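Local coordinates for regulator of G-protein signaling 1 (PDB 2BV1) that inhibits G protein-coupled receptor signalling by raising the GTPase activity of G protein alpha subunits, driving them into their inactive GDP-bound form, at residues A17-W22 with N138-L143; I52-A57 with A79-D84. One frame throughout, in Å; residues are numbered along the deposited sequence.

Contact 1. Residues A17-W22 with N138-L143; sequences AEVMQW and NLLNDL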
# COMPACT_ATOMS: atom_id res chain seq x y z
N ALA A 17 16.57 0.93 16.45
CA ALA A 17 16.03 2.30 16.45
C ALA A 17 15.13 2.48 15.26
O ALA A 17 14.00 2.96 15.40
CB ALA A 17 17.13 3.33 16.45
N GLU A 18 15.59 2.06 14.08
CA GLU A 18 14.80 2.24 12.86
C GLU A 18 13.50 1.47 12.92
O GLU A 18 12.46 2.01 12.57
CB GLU A 18 15.62 1.81 11.61
CG GLU A 18 14.87 1.88 10.30
CD GLU A 18 14.24 3.25 10.03
OE1 GLU A 18 14.87 4.28 10.38
OE2 GLU A 18 13.14 3.29 9.45
N VAL A 19 13.58 0.21 13.32
CA VAL A 19 12.43 -0.63 13.44
C VAL A 19 11.46 -0.06 14.51
O VAL A 19 10.26 -0.14 14.33
CB VAL A 19 12.84 -2.05 13.79
CG1 VAL A 19 11.60 -2.94 14.12
CG2 VAL A 19 13.69 -2.64 12.66
N MET A 20 11.97 0.50 15.63
CA MET A 20 11.12 1.26 16.59
C MET A 20 10.35 2.42 15.92
O MET A 20 9.18 2.62 16.20
CB MET A 20 11.94 1.85 17.77
CG MET A 20 12.63 0.89 18.71
SD MET A 20 13.76 1.59 20.02
CE MET A 20 13.01 3.22 20.25
N GLN A 21 11.02 3.20 15.09
CA GLN A 21 10.41 4.30 14.36
C GLN A 21 9.19 3.97 13.49
O GLN A 21 8.30 4.82 13.29
CB GLN A 21 11.47 5.03 13.52
CG GLN A 21 12.39 5.95 14.32
CD GLN A 21 11.69 7.22 14.84
OE1 GLN A 21 11.28 8.10 14.06
NE2 GLN A 21 11.57 7.32 16.16
N TRP A 22 9.14 2.74 12.99
CA TRP A 22 8.02 2.24 12.20
C TRP A 22 6.71 2.23 13.02
O TRP A 22 5.63 2.25 12.42
CB TRP A 22 8.25 0.81 11.73
CG TRP A 22 9.50 0.61 10.86
CD1 TRP A 22 10.26 1.55 10.29
CD2 TRP A 22 10.05 -0.65 10.46
NE1 TRP A 22 11.27 0.99 9.56
CE2 TRP A 22 11.18 -0.37 9.66
CE3 TRP A 22 9.69 -1.98 10.70
CZ2 TRP A 22 11.99 -1.37 9.11
CZ3 TRP A 22 10.49 -3.00 10.11
CH2 TRP A 22 11.64 -2.68 9.37
N ASN A 138 9.49 -9.75 17.26
CA ASN A 138 10.75 -10.54 17.13
C ASN A 138 11.85 -9.76 16.47
O ASN A 138 12.95 -9.68 17.00
CB ASN A 138 10.53 -11.91 16.42
CG ASN A 138 9.69 -12.91 17.27
OD1 ASN A 138 9.54 -12.72 18.47
ND2 ASN A 138 9.17 -13.96 16.65
N LEU A 139 11.57 -9.17 15.31
CA LEU A 139 12.58 -8.39 14.59
C LEU A 139 13.16 -7.32 15.50
O LEU A 139 14.37 -7.21 15.66
CB LEU A 139 11.99 -7.73 13.34
CG LEU A 139 12.95 -6.99 12.42
CD1 LEU A 139 13.99 -8.00 11.74
CD2 LEU A 139 12.26 -6.17 11.36
N LEU A 140 12.27 -6.56 16.13
CA LEU A 140 12.65 -5.46 17.02
C LEU A 140 13.54 -5.92 18.18
O LEU A 140 14.62 -5.37 18.38
CB LEU A 140 11.37 -4.80 17.56
CG LEU A 140 11.50 -3.65 18.54
CD1 LEU A 140 12.47 -2.56 18.05
CD2 LEU A 140 10.12 -3.07 18.87
N ASN A 141 13.09 -6.95 18.90
CA ASN A 141 13.77 -7.38 20.11
C ASN A 141 15.08 -8.08 19.85
O ASN A 141 16.08 -7.83 20.52
CB ASN A 141 12.81 -8.22 20.96
CG ASN A 141 11.84 -7.34 21.76
OD1 ASN A 141 12.17 -6.88 22.86
ND2 ASN A 141 10.68 -7.03 21.18
N ASP A 142 15.10 -8.94 18.84
CA ASP A 142 16.30 -9.72 18.51
C ASP A 142 17.43 -8.86 17.93
O ASP A 142 18.59 -9.29 17.91
CB ASP A 142 15.90 -10.89 17.60
CG ASP A 142 14.95 -11.87 18.28
OD1 ASP A 142 14.75 -11.74 19.51
OD2 ASP A 142 14.39 -12.79 17.63
N LEU A 143 17.10 -7.65 17.46
CA LEU A 143 18.12 -6.66 17.07
C LEU A 143 18.85 -6.06 18.29
O LEU A 143 19.91 -5.49 18.14
CB LEU A 143 17.50 -5.54 16.25
CG LEU A 143 17.33 -5.81 14.75
CD1 LEU A 143 16.36 -4.80 14.15
CD2 LEU A 143 18.68 -5.76 14.02
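V19 and L140 have the nearest CA atoms across 17-22 and 138-143, 6.0 Å apart; the two short helical segments run roughly antiparallel, at 148°, with axes 9.3 Å apart. No hydrogen bond links them, and the interface is wholly apolar. V19 divides its methyls between partners. The V19 and L140 side chains slide past each other in opposite directions, CG1 of V19, anti to the backbone N (chi1 171°), lying 3.9 Å from CB of L140, while CG2 meets CD1 of L143 at 3.7 Å and also touches CD2 of L139. That same L139 methyl approaches the six-membered ring of W22 obliquely, 3.8 Å from CZ3, so one leucine branch bridges valine and indole. One residue on, CG of M20 packs across L140 at about a right angle, 3.5 Å from CD1. The indole lies against its own helical turn, with CA of V19 over one face, and NE1 donates to OE2 of E18 (3.0 Å) on the anti side, tilted from both planes; this bent bond is likely to restrain the ring. The contact joins the first and last helices of this all-helical RGS domain, 16-21 and 134-142, and Y136 OH, bonded to V19 O, ties them further.

Contact 2. Residues I52-A57 with A79-D84; sequences IEFWLA and AFVHSD
F80 has CG anti to its carbonyl carbon (chi1 -66°), which turns its ring onto the backbone at E53-F54, while F54, with CG anti to the backbone N (chi1 178°), carries its own ring alongside so that an edge faces F80. In this RGS-domain helical bundle the contact joins helix 50-62 to the end of helix 69-81, whose last residues, 79-81, form a wider pi-type turn. The rings form an offset edge-to-face pair, the edge of F54 toward the face of F80, with centroids 5.8 Å apart and planes at 66°. A CH-pi contact strengthens the pairing: CB of F54 stands 4.2 Å from the centroid of the F80 ring, nearly along the ring normal. CA of F54 lies over the centre of the same face, and CB of A79 rests near the rim of the opposite one, so the ring is sandwiched. CB of E53 lies 3.9 Å from CE1 of F80, and CB of A57 comes in obliquely, 4.1 Å from CE2. With an alanine here instead of F80, the E53-A57 turn would probably lose the ring lying against it, and the edge of F54 the ring face it points to. F54 itself also packs on A114 and I118 of helix 112-131, which carries the contact into the interior of the bundle. Beyond F80, V81 adds a smaller touch, its CG2 methyl reaching the F54 ring obliquely, 3.9 Å from CE1.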
# COMPACT_ATOMS: atom_id res chain seq x y z
N ILE A 52 -1.25 -2.95 0.24
CA ILE A 52 0.06 -2.30 0.12
C ILE A 52 0.53 -2.33 -1.33
O ILE A 52 1.17 -1.41 -1.82
CB ILE A 52 1.12 -2.92 1.08
CG1 ILE A 52 2.35 -1.98 1.14
CG2 ILE A 52 1.55 -4.32 0.64
CD1 ILE A 52 3.50 -2.52 2.00
N GLU A 53 0.20 -3.40 -2.02
CA GLU A 53 0.54 -3.51 -3.43
C GLU A 53 -0.15 -2.47 -4.27
O GLU A 53 0.47 -1.82 -5.10
CB GLU A 53 0.21 -4.90 -3.89
CG GLU A 53 1.18 -5.88 -3.33
CD GLU A 53 0.99 -7.24 -3.91
OE1 GLU A 53 -0.08 -7.49 -4.55
OE2 GLU A 53 1.91 -8.05 -3.71
N PHE A 54 -1.44 -2.26 -3.99
CA PHE A 54 -2.16 -1.16 -4.61
C PHE A 54 -1.52 0.15 -4.30
O PHE A 54 -1.28 0.95 -5.21
CB PHE A 54 -3.66 -1.12 -4.19
CG PHE A 54 -4.40 0.02 -4.77
CD1 PHE A 54 -4.61 0.10 -6.15
CD2 PHE A 54 -4.83 1.08 -3.95
CE1 PHE A 54 -5.30 1.21 -6.71
CE2 PHE A 54 -5.51 2.16 -4.49
CZ PHE A 54 -5.75 2.26 -5.88
N TRP A 55 -1.24 0.38 -3.02
CA TRP A 55 -0.63 1.64 -2.59
C TRP A 55 0.72 1.90 -3.31
O TRP A 55 0.93 2.97 -3.84
CB TRP A 55 -0.48 1.65 -1.06
CG TRP A 55 -0.05 2.96 -0.55
CD1 TRP A 55 -0.86 3.99 -0.20
CD2 TRP A 55 1.29 3.42 -0.34
NE1 TRP A 55 -0.11 5.05 0.21
CE2 TRP A 55 1.21 4.74 0.14
CE3 TRP A 55 2.56 2.84 -0.50
CZ2 TRP A 55 2.32 5.49 0.44
CZ3 TRP A 55 3.67 3.59 -0.18
CH2 TRP A 55 3.54 4.91 0.29
N LEU A 56 1.61 0.91 -3.33
CA LEU A 56 2.87 1.01 -4.06
C LEU A 56 2.69 1.19 -5.58
O LEU A 56 3.47 1.89 -6.22
CB LEU A 56 3.73 -0.24 -3.80
CG LEU A 56 4.16 -0.45 -2.36
CD1 LEU A 56 4.56 -1.93 -2.06
CD2 LEU A 56 5.26 0.56 -2.01
N ALA A 57 1.67 0.55 -6.17
CA ALA A 57 1.39 0.76 -7.60
C ALA A 57 0.98 2.21 -7.87
O ALA A 57 1.32 2.81 -8.90
CB ALA A 57 0.30 -0.19 -8.08
N ALA A 79 -6.15 -4.96 -12.10
CA ALA A 79 -5.48 -5.79 -11.12
C ALA A 79 -6.06 -5.63 -9.69
O ALA A 79 -5.99 -6.55 -8.93
CB ALA A 79 -3.98 -5.48 -11.10
N PHE A 80 -6.66 -4.49 -9.39
CA PHE A 80 -6.97 -4.12 -7.97
C PHE A 80 -8.38 -3.56 -7.75
O PHE A 80 -9.02 -3.85 -6.77
CB PHE A 80 -5.98 -3.04 -7.49
CG PHE A 80 -4.54 -3.51 -7.39
CD1 PHE A 80 -4.18 -4.47 -6.45
CD2 PHE A 80 -3.55 -2.95 -8.19
CE1 PHE A 80 -2.86 -4.90 -6.36
CE2 PHE A 80 -2.22 -3.39 -8.12
CZ PHE A 80 -1.87 -4.35 -7.19
N VAL A 81 -8.85 -2.74 -8.67
CA VAL A 81 -10.02 -1.90 -8.44
C VAL A 81 -11.25 -2.52 -9.04
O VAL A 81 -12.33 -2.47 -8.44
CB VAL A 81 -9.83 -0.50 -9.05
CG1 VAL A 81 -11.12 0.34 -8.90
CG2 VAL A 81 -8.65 0.19 -8.41
N HIS A 82 -11.08 -3.08 -10.22
CA HIS A 82 -12.19 -3.63 -10.97
C HIS A 82 -12.80 -4.79 -10.20
O HIS A 82 -12.10 -5.58 -9.54
CB HIS A 82 -11.75 -4.08 -12.38
CG HIS A 82 -12.89 -4.55 -13.23
ND1 HIS A 82 -13.24 -5.88 -13.32
CD2 HIS A 82 -13.75 -3.88 -14.02
CE1 HIS A 82 -14.28 -6.01 -14.13
NE2 HIS A 82 -14.61 -4.81 -14.56
N SER A 83 -14.13 -4.85 -10.31
CA SER A 83 -14.98 -5.87 -9.72
C SER A 83 -14.44 -7.30 -9.86
O SER A 83 -14.62 -8.13 -8.98
CB SER A 83 -16.36 -5.73 -10.39
OG SER A 83 -16.50 -4.40 -10.95
N ASP A 84 -13.76 -7.56 -10.96
CA ASP A 84 -13.27 -8.89 -11.29
C ASP A 84 -11.77 -9.00 -11.07
O ASP A 84 -11.12 -9.84 -11.70
CB ASP A 84 -13.59 -9.19 -12.75

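Along the chain the contacts are nested: 52-57 and 79-84 both fall within the 115 residues that separate 17-22 from 138-143. Contact 1 brings together helices 16-21 and 134-142, near the two ends of the modelled chain, whereas contact 2 joins helices 50-62 and 69-81 within its middle. Their centres are 29 Å apart, on opposite sides of the chain's centre, and they share no helix; even their nearest atoms are about 11 Å from each other. Helix 112-131 reaches both, touching W55 of contact 2 and carrying Y127, whose OH bonds to W22 O in contact 1. One contact therefore holds the first and last modelled helices together, while the other joins two consecutive helices on the opposite side of the centre.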